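Local coordinates for protein tyrosyl-tRNA synthetase (Pyrococcus horikoshii, PDB 2CYC) that probably catalyses the ATP-dependent activation of tyrosine and its transfer to the acceptor end of tRNA(Tyr), as a class I aminoacyl-tRNA synthetase working as a homodimer, at residues I38-S43 with K96-G101; G44-G49 with V100-S105; R69-D74 with F177-T182; D81-G84 with V89-E92. One frame throughout, in Å; residues are numbered along the deposited sequence.

Interaction 1 (I38-S43 with K96-G101). With TYR (tyrosine), chain C.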
loop_
_atom_site.group_PDB
_atom_site.type_symbol
_atom_site.label_atom_id
_atom_site.label_comp_id
_atom_site.label_asym_id
_atom_site.label_seq_id
_atom_site.Cartn_x
_atom_site.Cartn_y
_atom_site.Cartn_z
ATOM N N ILE A 38 16.299 6.235 13.413
ATOM C CA ILE A 38 15.144 6.902 13.983
ATOM C C ILE A 38 14.687 7.813 12.851
ATOM O O ILE A 38 15.476 8.584 12.285
ATOM C CB ILE A 38 15.445 7.690 15.317
ATOM C CG1 ILE A 38 14.173 8.435 15.744
ATOM C CG2 ILE A 38 16.628 8.651 15.161
ATOM C CD1 ILE A 38 14.194 8.951 17.191
ATOM N N GLY A 39 13.422 7.667 12.478
ATOM C CA GLY A 39 12.878 8.455 11.393
ATOM C C GLY A 39 12.095 9.656 11.876
ATOM O O GLY A 39 11.535 9.657 12.973
ATOM N N PHE A 40 12.057 10.694 11.051
ATOM C CA PHE A 40 11.329 11.894 11.417
ATOM C C PHE A 40 10.559 12.416 10.230
ATOM O O PHE A 40 11.040 12.396 9.094
ATOM C CB PHE A 40 12.269 13.023 11.845
ATOM C CG PHE A 40 13.196 12.669 12.955
ATOM C CD1 PHE A 40 14.443 12.109 12.685
ATOM C CD2 PHE A 40 12.841 12.924 14.274
ATOM C CE1 PHE A 40 15.322 11.816 13.715
ATOM C CE2 PHE A 40 13.719 12.632 15.312
ATOM C CZ PHE A 40 14.960 12.078 15.028
ATOM N N GLU A 41 9.360 12.897 10.496
ATOM C CA GLU A 41 8.589 13.520 9.444
ATOM C C GLU A 41 9.238 14.901 9.302
ATOM O O GLU A 41 9.894 15.382 10.228
ATOM C CB GLU A 41 7.134 13.665 9.865
ATOM C CG GLU A 41 6.304 12.392 9.667
ATOM C CD GLU A 41 4.807 12.680 9.646
ATOM O OE1 GLU A 41 4.437 13.872 9.630
ATOM O OE2 GLU A 41 4.005 11.722 9.640
ATOM N N ILE A 42 9.059 15.529 8.149
ATOM C CA ILE A 42 9.620 16.853 7.894
ATOM C C ILE A 42 8.423 17.814 7.831
ATOM O O ILE A 42 7.604 17.736 6.912
ATOM C CB ILE A 42 10.380 16.849 6.544
ATOM C CG1 ILE A 42 11.355 15.654 6.496
ATOM C CG2 ILE A 42 11.123 18.164 6.352
ATOM C CD1 ILE A 42 12.464 15.664 7.588
ATOM N N SER A 43 8.303 18.713 8.801
ATOM C CA SER A 43 7.150 19.616 8.796
ATOM C C SER A 43 7.158 20.767 9.785
ATOM O O SER A 43 6.087 21.226 10.185
ATOM C CB SER A 43 5.881 18.820 9.057
ATOM O OG SER A 43 5.922 18.250 10.358
ATOM N N LYS A 96 18.106 20.982 3.827
ATOM C CA LYS A 96 18.679 22.277 4.159
ATOM C C LYS A 96 18.472 22.769 5.573
ATOM O O LYS A 96 19.230 23.613 6.050
ATOM C CB LYS A 96 18.184 23.327 3.164
ATOM C CG LYS A 96 18.745 23.132 1.767
ATOM C CD LYS A 96 18.205 24.184 0.811
ATOM C CE LYS A 96 18.855 24.076 -0.564
ATOM N NZ LYS A 96 18.305 25.078 -1.525
ATOM N N TYR A 97 17.455 22.253 6.250
ATOM C CA TYR A 97 17.198 22.680 7.622
ATOM C C TYR A 97 17.231 21.559 8.646
ATOM O O TYR A 97 18.011 21.593 9.595
ATOM C CB TYR A 97 15.838 23.371 7.737
ATOM C CG TYR A 97 15.393 23.531 9.176
ATOM C CD1 TYR A 97 16.002 24.472 10.016
ATOM C CD2 TYR A 97 14.413 22.698 9.721
ATOM C CE1 TYR A 97 15.648 24.578 11.355
ATOM C CE2 TYR A 97 14.052 22.792 11.065
ATOM C CZ TYR A 97 14.674 23.735 11.877
ATOM O OH TYR A 97 14.322 23.841 13.203
ATOM N N PHE A 98 16.369 20.568 8.451
ATOM C CA PHE A 98 16.254 19.476 9.404
ATOM C C PHE A 98 17.535 18.704 9.666
ATOM O O PHE A 98 17.891 18.467 10.818
ATOM C CB PHE A 98 15.138 18.513 8.978
ATOM C CG PHE A 98 14.648 17.654 10.099
ATOM C CD1 PHE A 98 15.330 16.493 10.458
ATOM C CD2 PHE A 98 13.541 18.043 10.850
ATOM C CE1 PHE A 98 14.918 15.730 11.554
ATOM C CE2 PHE A 98 13.121 17.284 11.951
ATOM C CZ PHE A 98 13.815 16.126 12.298
ATOM N N LYS A 99 18.221 18.309 8.600
ATOM C CA LYS A 99 19.460 17.564 8.726
ATOM C C LYS A 99 20.449 18.277 9.632
ATOM O O LYS A 99 20.928 17.696 10.606
ATOM C CB LYS A 99 20.096 17.346 7.353
ATOM C CG LYS A 99 21.479 16.681 7.401
ATOM C CD LYS A 99 21.954 16.337 6.000
ATOM C CE LYS A 99 23.249 15.546 6.018
ATOM N NZ LYS A 99 24.352 16.360 6.582
ATOM N N VAL A 100 20.739 19.543 9.325
ATOM C CA VAL A 100 21.697 20.299 10.121
ATOM C C VAL A 100 21.171 20.606 11.525
ATOM O O VAL A 100 21.943 20.674 12.479
ATOM C CB VAL A 100 22.127 21.617 9.402
ATOM C CG1 VAL A 100 20.974 22.598 9.335
ATOM C CG2 VAL A 100 23.329 22.237 10.131
ATOM N N GLY A 101 19.860 20.784 11.655
ATOM C CA GLY A 101 19.293 21.039 12.968
ATOM C C GLY A 101 19.532 19.830 13.862
ATOM O O GLY A 101 19.853 19.969 15.039
HETATM N N TYR C . 6.106 8.158 12.061
HETATM C CA TYR C . 7.273 8.971 12.518
HETATM C C TYR C . 6.799 10.277 13.152
HETATM O O TYR C . 5.588 10.576 13.057
HETATM C CB TYR C . 8.203 9.273 11.332
HETATM C CG TYR C . 8.843 8.035 10.733
HETATM C CD1 TYR C . 9.679 7.219 11.495
HETATM C CD2 TYR C . 8.614 7.679 9.402
HETATM C CE1 TYR C . 10.270 6.069 10.944
HETATM C CE2 TYR C . 9.202 6.546 8.842
HETATM C CZ TYR C . 10.024 5.743 9.615
HETATM O OH TYR C . 10.593 4.612 9.054
HETATM O OXT TYR C . 7.643 10.989 13.731
#
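F98 swings its ring out from helix 87-108 with CG anti to the backbone N (chi1 -160°), while F40 on strand 36-40 has CG beside its own N (chi1 -56°), and the two rings meet in the core of the Rossmann-type catalytic domain of class I synthetases. The distal end of F98 does the touching: CZ approaches F40 CB at 3.5 Å and F40 CG at 3.6 Å. Their planes stand 47° apart with centroids separated by 5.3 Å, an oblique pairing that is neither a stack nor a T-shape. I42 completes the grip from another direction. Its CD1 lies over one face of the F98 ring, displaced from the centre toward the rim, in a CH-pi contact 4.2 Å from the centroid. F98 is thus held by F40 and I42 together, and L72 and T50 also pack around it. The residues beside F40, G39 and E41, face the bound tyrosine instead: the carbonyl O of G39 comes within 3.4 Å of ligand CD1, and E41 N lies 3.9 Å from ligand CB. E41 lines the pocket, with its carboxylate held by N80 and by the hydroxyl of Y168, which is itself hydrogen-bonded to the ligand. One short segment therefore serves both an apolar helix-sheet interface and an amino acid site. On the side of the F98 ring toward I42, the carbonyl O of E41 lies 4.1 Å from F98 CE2.

Interaction 2 (G44-G49 with V100-S105)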
loop_
_atom_site.group_PDB
_atom_site.type_symbol
_atom_site.label_atom_id
_atom_site.label_comp_id
_atom_site.label_asym_id
_atom_site.label_seq_id
_atom_site.Cartn_x
_atom_site.Cartn_y
_atom_site.Cartn_z
ATOM N N GLY A 44 8.331 21.231 10.196
ATOM C CA GLY A 44 8.373 22.336 11.136
ATOM C C GLY A 44 9.688 22.456 11.877
ATOM O O GLY A 44 10.631 21.697 11.625
ATOM N N TYR A 45 9.749 23.417 12.794
ATOM C CA TYR A 45 10.945 23.649 13.586
ATOM C C TYR A 45 11.172 22.501 14.552
ATOM O O TYR A 45 10.226 21.887 15.042
ATOM C CB TYR A 45 10.831 24.972 14.354
ATOM C CG TYR A 45 10.774 26.182 13.443
ATOM C CD1 TYR A 45 9.589 26.897 13.271
ATOM C CD2 TYR A 45 11.905 26.598 12.741
ATOM C CE1 TYR A 45 9.530 27.999 12.417
ATOM C CE2 TYR A 45 11.861 27.701 11.883
ATOM C CZ TYR A 45 10.670 28.395 11.726
ATOM O OH TYR A 45 10.617 29.480 10.879
ATOM N N ILE A 46 12.439 22.208 14.811
ATOM C CA ILE A 46 12.802 21.124 15.708
ATOM C C ILE A 46 12.672 21.561 17.169
ATOM O O ILE A 46 13.450 22.395 17.639
ATOM C CB ILE A 46 14.256 20.671 15.444
ATOM C CG1 ILE A 46 14.363 20.075 14.033
ATOM C CG2 ILE A 46 14.698 19.666 16.514
ATOM C CD1 ILE A 46 15.804 19.912 13.551
ATOM N N HIS A 47 11.687 21.011 17.880
ATOM C CA HIS A 47 11.505 21.357 19.290
ATOM C C HIS A 47 12.433 20.474 20.120
ATOM O O HIS A 47 13.007 19.527 19.588
ATOM C CB HIS A 47 10.031 21.201 19.709
ATOM C CG HIS A 47 9.509 19.801 19.629
ATOM N ND1 HIS A 47 9.855 18.823 20.537
ATOM C CD2 HIS A 47 8.631 19.225 18.772
ATOM C CE1 HIS A 47 9.214 17.706 20.245
ATOM N NE2 HIS A 47 8.463 17.922 19.178
ATOM N N LEU A 48 12.592 20.779 21.409
ATOM C CA LEU A 48 13.526 20.033 22.266
ATOM C C LEU A 48 13.322 18.525 22.354
ATOM O O LEU A 48 14.293 17.769 22.498
ATOM C CB LEU A 48 13.542 20.623 23.686
ATOM C CG LEU A 48 13.789 22.131 23.775
ATOM C CD1 LEU A 48 14.020 22.540 25.232
ATOM C CD2 LEU A 48 14.987 22.495 22.923
ATOM N N GLY A 49 12.071 18.084 22.292
ATOM C CA GLY A 49 11.815 16.656 22.352
ATOM C C GLY A 49 12.455 15.951 21.169
ATOM O O GLY A 49 13.132 14.935 21.320
ATOM N N VAL A 100 20.739 19.543 9.325
ATOM C CA VAL A 100 21.697 20.299 10.121
ATOM C C VAL A 100 21.171 20.606 11.525
ATOM O O VAL A 100 21.943 20.674 12.479
ATOM C CB VAL A 100 22.127 21.617 9.402
ATOM C CG1 VAL A 100 20.974 22.598 9.335
ATOM C CG2 VAL A 100 23.329 22.237 10.131
ATOM N N GLY A 101 19.860 20.784 11.655
ATOM C CA GLY A 101 19.293 21.039 12.968
ATOM C C GLY A 101 19.532 19.830 13.862
ATOM O O GLY A 101 19.853 19.969 15.039
ATOM N N MET A 102 19.379 18.632 13.301
ATOM C CA MET A 102 19.600 17.400 14.059
ATOM C C MET A 102 21.076 17.203 14.373
ATOM O O MET A 102 21.430 16.770 15.471
ATOM C CB MET A 102 19.082 16.187 13.279
ATOM C CG MET A 102 17.582 16.008 13.360
ATOM S SD MET A 102 17.037 15.709 15.062
ATOM C CE MET A 102 16.225 17.141 15.362
ATOM N N GLU A 103 21.935 17.512 13.402
ATOM C CA GLU A 103 23.372 17.376 13.602
ATOM C C GLU A 103 23.800 18.198 14.818
ATOM O O GLU A 103 24.554 17.717 15.664
ATOM C CB GLU A 103 24.144 17.841 12.357
ATOM C CG GLU A 103 24.211 16.807 11.247
ATOM C CD GLU A 103 24.735 17.363 9.920
ATOM O OE1 GLU A 103 25.170 16.557 9.077
ATOM O OE2 GLU A 103 24.699 18.589 9.707
ATOM N N LYS A 104 23.309 19.430 14.913
ATOM C CA LYS A 104 23.675 20.280 16.040
ATOM C C LYS A 104 23.030 19.823 17.350
ATOM O O LYS A 104 23.600 20.012 18.422
ATOM C CB LYS A 104 23.311 21.736 15.747
ATOM C CG LYS A 104 23.978 22.290 14.484
ATOM C CD LYS A 104 25.503 22.162 14.505
ATOM C CE LYS A 104 26.085 22.438 13.116
ATOM N NZ LYS A 104 27.576 22.301 13.042
ATOM N N SER A 105 21.847 19.221 17.270
ATOM C CA SER A 105 21.183 18.736 18.475
ATOM C C SER A 105 21.967 17.552 19.026
ATOM O O SER A 105 22.187 17.447 20.226
ATOM C CB SER A 105 19.750 18.307 18.169
ATOM O OG SER A 105 18.944 19.430 17.863
#
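I46 carries this contact, pushing its side chain from the loop before helix 48-63 against helix 87-108 at G101 and M102. The packing is tight where CD1 settles 3.7 Å from G101 CA, an approach made possible because glycine puts no side chain on that face of the helix. The CE methyl of M102, brought round by a chain bent at chi2 and chi3, comes up against the isoleucine, but its exact position is doubtful because the modelled approach to CG2 is too short. Beyond this knot the contact slackens: S105 OG comes no nearer than 4.5 Å to I46 CG2. On the partly exposed side of the same helix turn, E103 forms a salt bridge with K99, and V100 and K104 lie against helix 352-360. The loop runs directly into H47, which probably begins the HIGH-type signature of class I synthetases. H47 occupies the N-cap of helix 48-63, where its ND1 accepts a weak bond from G49 N, while NE2 is hydrogen-bonded to S253 of the KMSKS region. S105 turns its hydroxyl back to donate to G101 O at 3.0 Å, and that oxygen also accepts S105 N from the opposite face of its plane. With the serine hydroxyl engaged in its own helix, the contact between these segments is apolar; the loop's polar tie to the same helix comes one turn earlier, from Y97 OH to I46 N.

Interaction 3 (R69-D74 with F177-T182). With TYR (tyrosine), chain C.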
loop_
_atom_site.group_PDB
_atom_site.type_symbol
_atom_site.label_atom_id
_atom_site.label_comp_id
_atom_site.label_asym_id
_atom_site.label_seq_id
_atom_site.Cartn_x
_atom_site.Cartn_y
_atom_site.Cartn_z
ATOM N N ARG A 69 21.776 6.233 12.701
ATOM C CA ARG A 69 21.272 6.851 11.474
ATOM C C ARG A 69 20.006 7.668 11.682
ATOM O O ARG A 69 19.103 7.247 12.410
ATOM C CB ARG A 69 20.981 5.760 10.430
ATOM C CG ARG A 69 20.266 6.249 9.160
ATOM C CD ARG A 69 19.989 5.091 8.217
ATOM N NE ARG A 69 21.212 4.350 7.909
ATOM C CZ ARG A 69 21.273 3.299 7.092
ATOM N NH1 ARG A 69 22.434 2.692 6.881
ATOM N NH2 ARG A 69 20.182 2.853 6.482
ATOM N N VAL A 70 19.952 8.835 11.042
ATOM C CA VAL A 70 18.776 9.706 11.087
ATOM C C VAL A 70 18.112 9.510 9.716
ATOM O O VAL A 70 18.747 9.698 8.674
ATOM C CB VAL A 70 19.160 11.195 11.272
ATOM C CG1 VAL A 70 17.958 12.095 10.960
ATOM C CG2 VAL A 70 19.649 11.431 12.702
ATOM N N PHE A 71 16.845 9.110 9.743
ATOM C CA PHE A 71 16.043 8.829 8.555
ATOM C C PHE A 71 15.050 9.981 8.336
ATOM O O PHE A 71 14.158 10.204 9.165
ATOM C CB PHE A 71 15.298 7.508 8.796
ATOM C CG PHE A 71 14.568 6.960 7.596
ATOM C CD1 PHE A 71 15.267 6.349 6.554
ATOM C CD2 PHE A 71 13.171 6.965 7.557
ATOM C CE1 PHE A 71 14.588 5.741 5.493
ATOM C CE2 PHE A 71 12.475 6.362 6.499
ATOM C CZ PHE A 71 13.192 5.745 5.465
ATOM N N LEU A 72 15.217 10.704 7.225
ATOM C CA LEU A 72 14.359 11.840 6.882
ATOM C C LEU A 72 13.212 11.282 6.030
ATOM O O LEU A 72 13.380 10.996 4.836
ATOM C CB LEU A 72 15.180 12.878 6.105
ATOM C CG LEU A 72 16.529 13.229 6.756
ATOM C CD1 LEU A 72 17.469 13.901 5.751
ATOM C CD2 LEU A 72 16.296 14.128 7.957
ATOM N N ALA A 73 12.052 11.124 6.660
ATOM C CA ALA A 73 10.881 10.524 6.010
ATOM C C ALA A 73 10.115 11.446 5.068
ATOM O O ALA A 73 8.999 11.872 5.395
ATOM C CB ALA A 73 9.941 9.972 7.091
ATOM N N ASP A 74 10.687 11.717 3.887
ATOM C CA ASP A 74 10.049 12.630 2.943
ATOM C C ASP A 74 8.714 12.182 2.343
ATOM O O ASP A 74 7.720 12.897 2.494
ATOM C CB ASP A 74 11.042 13.084 1.835
ATOM C CG ASP A 74 11.711 11.927 1.084
ATOM O OD1 ASP A 74 11.552 10.742 1.460
ATOM O OD2 ASP A 74 12.425 12.230 0.100
ATOM N N PHE A 177 13.238 -3.128 8.118
ATOM C CA PHE A 177 13.846 -4.314 7.539
ATOM C C PHE A 177 14.701 -4.062 6.316
ATOM O O PHE A 177 15.735 -4.698 6.148
ATOM C CB PHE A 177 12.757 -5.349 7.268
ATOM C CG PHE A 177 12.121 -5.850 8.527
ATOM C CD1 PHE A 177 12.802 -6.754 9.349
ATOM C CD2 PHE A 177 10.904 -5.337 8.958
ATOM C CE1 PHE A 177 12.280 -7.132 10.590
ATOM C CE2 PHE A 177 10.370 -5.707 10.202
ATOM C CZ PHE A 177 11.063 -6.605 11.019
ATOM N N TYR A 178 14.297 -3.108 5.482
ATOM C CA TYR A 178 15.066 -2.811 4.286
ATOM C C TYR A 178 16.465 -2.282 4.606
ATOM O O TYR A 178 17.417 -2.571 3.887
ATOM C CB TYR A 178 14.340 -1.792 3.417
ATOM C CG TYR A 178 14.935 -1.699 2.037
ATOM C CD1 TYR A 178 14.641 -2.662 1.070
ATOM C CD2 TYR A 178 15.805 -0.665 1.700
ATOM C CE1 TYR A 178 15.193 -2.591 -0.201
ATOM C CE2 TYR A 178 16.363 -0.584 0.438
ATOM C CZ TYR A 178 16.047 -1.549 -0.508
ATOM O OH TYR A 178 16.562 -1.451 -1.771
ATOM N N GLN A 179 16.590 -1.500 5.677
ATOM C CA GLN A 179 17.887 -0.948 6.068
ATOM C C GLN A 179 18.640 -1.867 7.045
ATOM O O GLN A 179 19.714 -1.509 7.525
ATOM C CB GLN A 179 17.698 0.433 6.716
ATOM C CG GLN A 179 16.894 1.426 5.868
ATOM C CD GLN A 179 16.678 2.756 6.568
ATOM O OE1 GLN A 179 17.519 3.665 6.500
ATOM N NE2 GLN A 179 15.550 2.875 7.259
ATOM N N GLY A 180 18.072 -3.037 7.333
ATOM C CA GLY A 180 18.695 -3.978 8.255
ATOM C C GLY A 180 18.770 -3.451 9.681
ATOM O O GLY A 180 19.701 -3.767 10.421
ATOM N N VAL A 181 17.782 -2.657 10.083
ATOM C CA VAL A 181 17.774 -2.074 11.423
ATOM C C VAL A 181 17.538 -3.079 12.563
ATOM O O VAL A 181 16.527 -3.781 12.582
ATOM C CB VAL A 181 16.718 -0.935 11.501
ATOM C CG1 VAL A 181 16.638 -0.380 12.907
ATOM C CG2 VAL A 181 17.088 0.175 10.520
ATOM N N THR A 182 18.484 -3.156 13.503
ATOM C CA THR A 182 18.357 -4.064 14.649
ATOM C C THR A 182 18.071 -3.266 15.923
ATOM O O THR A 182 17.672 -3.827 16.942
ATOM C CB THR A 182 19.642 -4.928 14.857
ATOM O OG1 THR A 182 20.799 -4.081 14.860
ATOM C CG2 THR A 182 19.776 -5.978 13.753
HETATM N N TYR C . 6.106 8.158 12.061
HETATM C CA TYR C . 7.273 8.971 12.518
HETATM C C TYR C . 6.799 10.277 13.152
HETATM O O TYR C . 5.588 10.576 13.057
HETATM C CB TYR C . 8.203 9.273 11.332
HETATM C CG TYR C . 8.843 8.035 10.733
HETATM C CD1 TYR C . 9.679 7.219 11.495
HETATM C CD2 TYR C . 8.614 7.679 9.402
HETATM C CE1 TYR C . 10.270 6.069 10.944
HETATM C CE2 TYR C . 9.202 6.546 8.842
HETATM C CZ TYR C . 10.024 5.743 9.615
HETATM O OH TYR C . 10.593 4.612 9.054
HETATM O OXT TYR C . 7.643 10.989 13.731
#
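Behind F71 of the tyrosine pocket, strand 69-72 meets the end of helix 164-178 through R69, F71 and Q179. R69 donates from NH2 to Q179 OE1 at 2.8 Å, with an N-H...O angle of 159°. The oxygen sits at the edge of the guanidinium and in its plane, whereas the donor is tilted 32° out of the amide carbonyl plane, and the guanidinium and amide planes are 40° apart. A bend in the arginine chain at chi3 turns the guanidinium toward the glutamine, and the same oxygen also lies 3.3 Å from R69 CD. The other branch of the amide, NE2, approaches F71 CE1 obliquely at 3.5 Å and bonds to the carbonyl O of D175. Gripped at both ends, the amide has its rotation fixed. F71 in turn meets the bound tyrosine, with CE2 3.6 Å from the ligand OH, and A73 CB is 3.5 Å from ligand CD2. Q179 therefore stands behind a first-shell aromatic and beside D175, whose carboxylate bonds the ligand. R69 has a second partner in E117, a salt bridge through NH1. Strand 69-72 runs parallel between strands 36-40 and 117-120. Across from it, helix 164-178 finishes in a Schellman motif with G180 at positive phi, and V181 packs on Y37 of strand 36-40 as the chain leads into strand 183-187.

Interaction 4 (D81-G84 with V89-E92)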
loop_
_atom_site.group_PDB
_atom_site.type_symbol
_atom_site.label_atom_id
_atom_site.label_comp_id
_atom_site.label_asym_id
_atom_site.label_seq_id
_atom_site.Cartn_x
_atom_site.Cartn_y
_atom_site.Cartn_z
ATOM N N ASP A 81 0.472 14.828 4.525
ATOM C CA ASP A 81 0.143 16.226 4.236
ATOM C C ASP A 81 0.968 17.304 4.940
ATOM O O ASP A 81 0.439 18.358 5.283
ATOM C CB ASP A 81 -1.340 16.483 4.519
ATOM C CG ASP A 81 -2.249 15.585 3.703
ATOM O OD1 ASP A 81 -2.036 15.482 2.474
ATOM O OD2 ASP A 81 -3.176 14.988 4.289
ATOM N N LYS A 82 2.258 17.069 5.142
ATOM C CA LYS A 82 3.071 18.080 5.806
ATOM C C LYS A 82 3.537 19.106 4.797
ATOM O O LYS A 82 3.667 18.804 3.607
ATOM C CB LYS A 82 4.280 17.442 6.494
ATOM C CG LYS A 82 3.912 16.460 7.593
ATOM C CD LYS A 82 2.921 17.069 8.572
ATOM C CE LYS A 82 2.658 16.120 9.725
ATOM N NZ LYS A 82 1.502 16.588 10.530
ATOM N N LEU A 83 3.786 20.323 5.272
ATOM C CA LEU A 83 4.240 21.379 4.396
ATOM C C LEU A 83 3.346 21.415 3.164
ATOM O O LEU A 83 3.823 21.422 2.024
ATOM C CB LEU A 83 5.714 21.140 4.015
ATOM C CG LEU A 83 6.694 21.416 5.176
ATOM C CD1 LEU A 83 8.102 20.891 4.882
ATOM C CD2 LEU A 83 6.734 22.928 5.421
ATOM N N GLY A 84 2.037 21.426 3.409
ATOM C CA GLY A 84 1.076 21.481 2.319
ATOM C C GLY A 84 1.190 20.362 1.298
ATOM O O GLY A 84 0.771 20.519 0.151
ATOM N N VAL A 89 9.169 20.753 -1.492
ATOM C CA VAL A 89 9.502 21.609 -0.367
ATOM C C VAL A 89 9.935 20.756 0.822
ATOM O O VAL A 89 10.858 21.124 1.558
ATOM C CB VAL A 89 8.303 22.505 0.027
ATOM C CG1 VAL A 89 8.633 23.308 1.277
ATOM C CG2 VAL A 89 7.976 23.458 -1.125
ATOM N N ILE A 90 9.263 19.620 1.004
ATOM C CA ILE A 90 9.595 18.701 2.085
ATOM C C ILE A 90 11.059 18.283 1.951
ATOM O O ILE A 90 11.820 18.311 2.918
ATOM C CB ILE A 90 8.676 17.455 2.032
ATOM C CG1 ILE A 90 7.304 17.825 2.599
ATOM C CG2 ILE A 90 9.299 16.276 2.799
ATOM C CD1 ILE A 90 6.215 16.792 2.315
ATOM N N GLN A 91 11.454 17.932 0.732
ATOM C CA GLN A 91 12.822 17.501 0.473
ATOM C C GLN A 91 13.875 18.593 0.665
ATOM O O GLN A 91 14.969 18.334 1.169
ATOM C CB GLN A 91 12.901 16.885 -0.930
ATOM C CG GLN A 91 12.241 15.501 -0.959
ATOM C CD GLN A 91 12.102 14.903 -2.350
ATOM O OE1 GLN A 91 12.102 13.679 -2.510
ATOM N NE2 GLN A 91 11.961 15.752 -3.351
ATOM N N GLU A 92 13.538 19.819 0.290
ATOM C CA GLU A 92 14.475 20.916 0.448
ATOM C C GLU A 92 14.666 21.195 1.939
ATOM O O GLU A 92 15.793 21.391 2.412
ATOM C CB GLU A 92 13.952 22.169 -0.261
ATOM C CG GLU A 92 14.681 23.429 0.171
ATOM C CD GLU A 92 14.399 24.614 -0.724
ATOM O OE1 GLU A 92 13.230 24.784 -1.139
ATOM O OE2 GLU A 92 15.347 25.383 -0.997
#
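The peptide planes are the flat groups here, for the side chains of L83, V89 and I90 are all branched and aliphatic. One face of the K82-L83 peptide carries I90: its CD1 lies 3.5 Å from K82 O and CG1 lies 3.9 Å from the same oxygen, both well out of the carbonyl plane and on the same side of it. On the helix, L83 CD1 similarly stands off one face of the V89-I90 peptide, 4.3 Å from V89 O. The leucine methyl does most of the remaining touching, meeting I90 CA and I90 CG1 at 3.9 Å each and V89 CG1 at a looser 4.4 Å. I90 reaches back to the loop because its CG1 branch lies beside the backbone N (chi1 -77°), although its CB does not itself point that way. Together these residues close the helix-loop-helix connection between helices 74-79 and 87-108. The first helix ends in a Schellman motif with D81 at positive phi as its C-prime residue, and L83 and G84 also take positive phi as the chain doubles back. V371, near the chain's carboxyl end, packs on L83 and V89 too. From the loop the carboxylate of D81 reaches two lysines: OD2 forms a salt bridge with K165 of its own chain, and OD1 with K139 of the second subunit.

Interactions 1 and 2 are buried and follow one another along helix 87-108, sharing V100 and G101; F98 CE2 of the first packs on I46 CG1 of the second. Interaction 4 uses an earlier turn of that helix, but is only partly buried and close to the dimer partner. Interaction 3 faces the other side of the sheet, where strand 69-72 pairs with strand 36-40 of interaction 1 through F40 N to F71 O and A73 N to F40 O; both reach the bound tyrosine. Chemistry follows position: aromatic and aliphatic in interaction 1, mainly aliphatic in interactions 2 and 4, with a methionine methyl in the first and a backbone carbonyl in the second, and polar in interaction 3, where a guanidinium-amide bond backs the pocket.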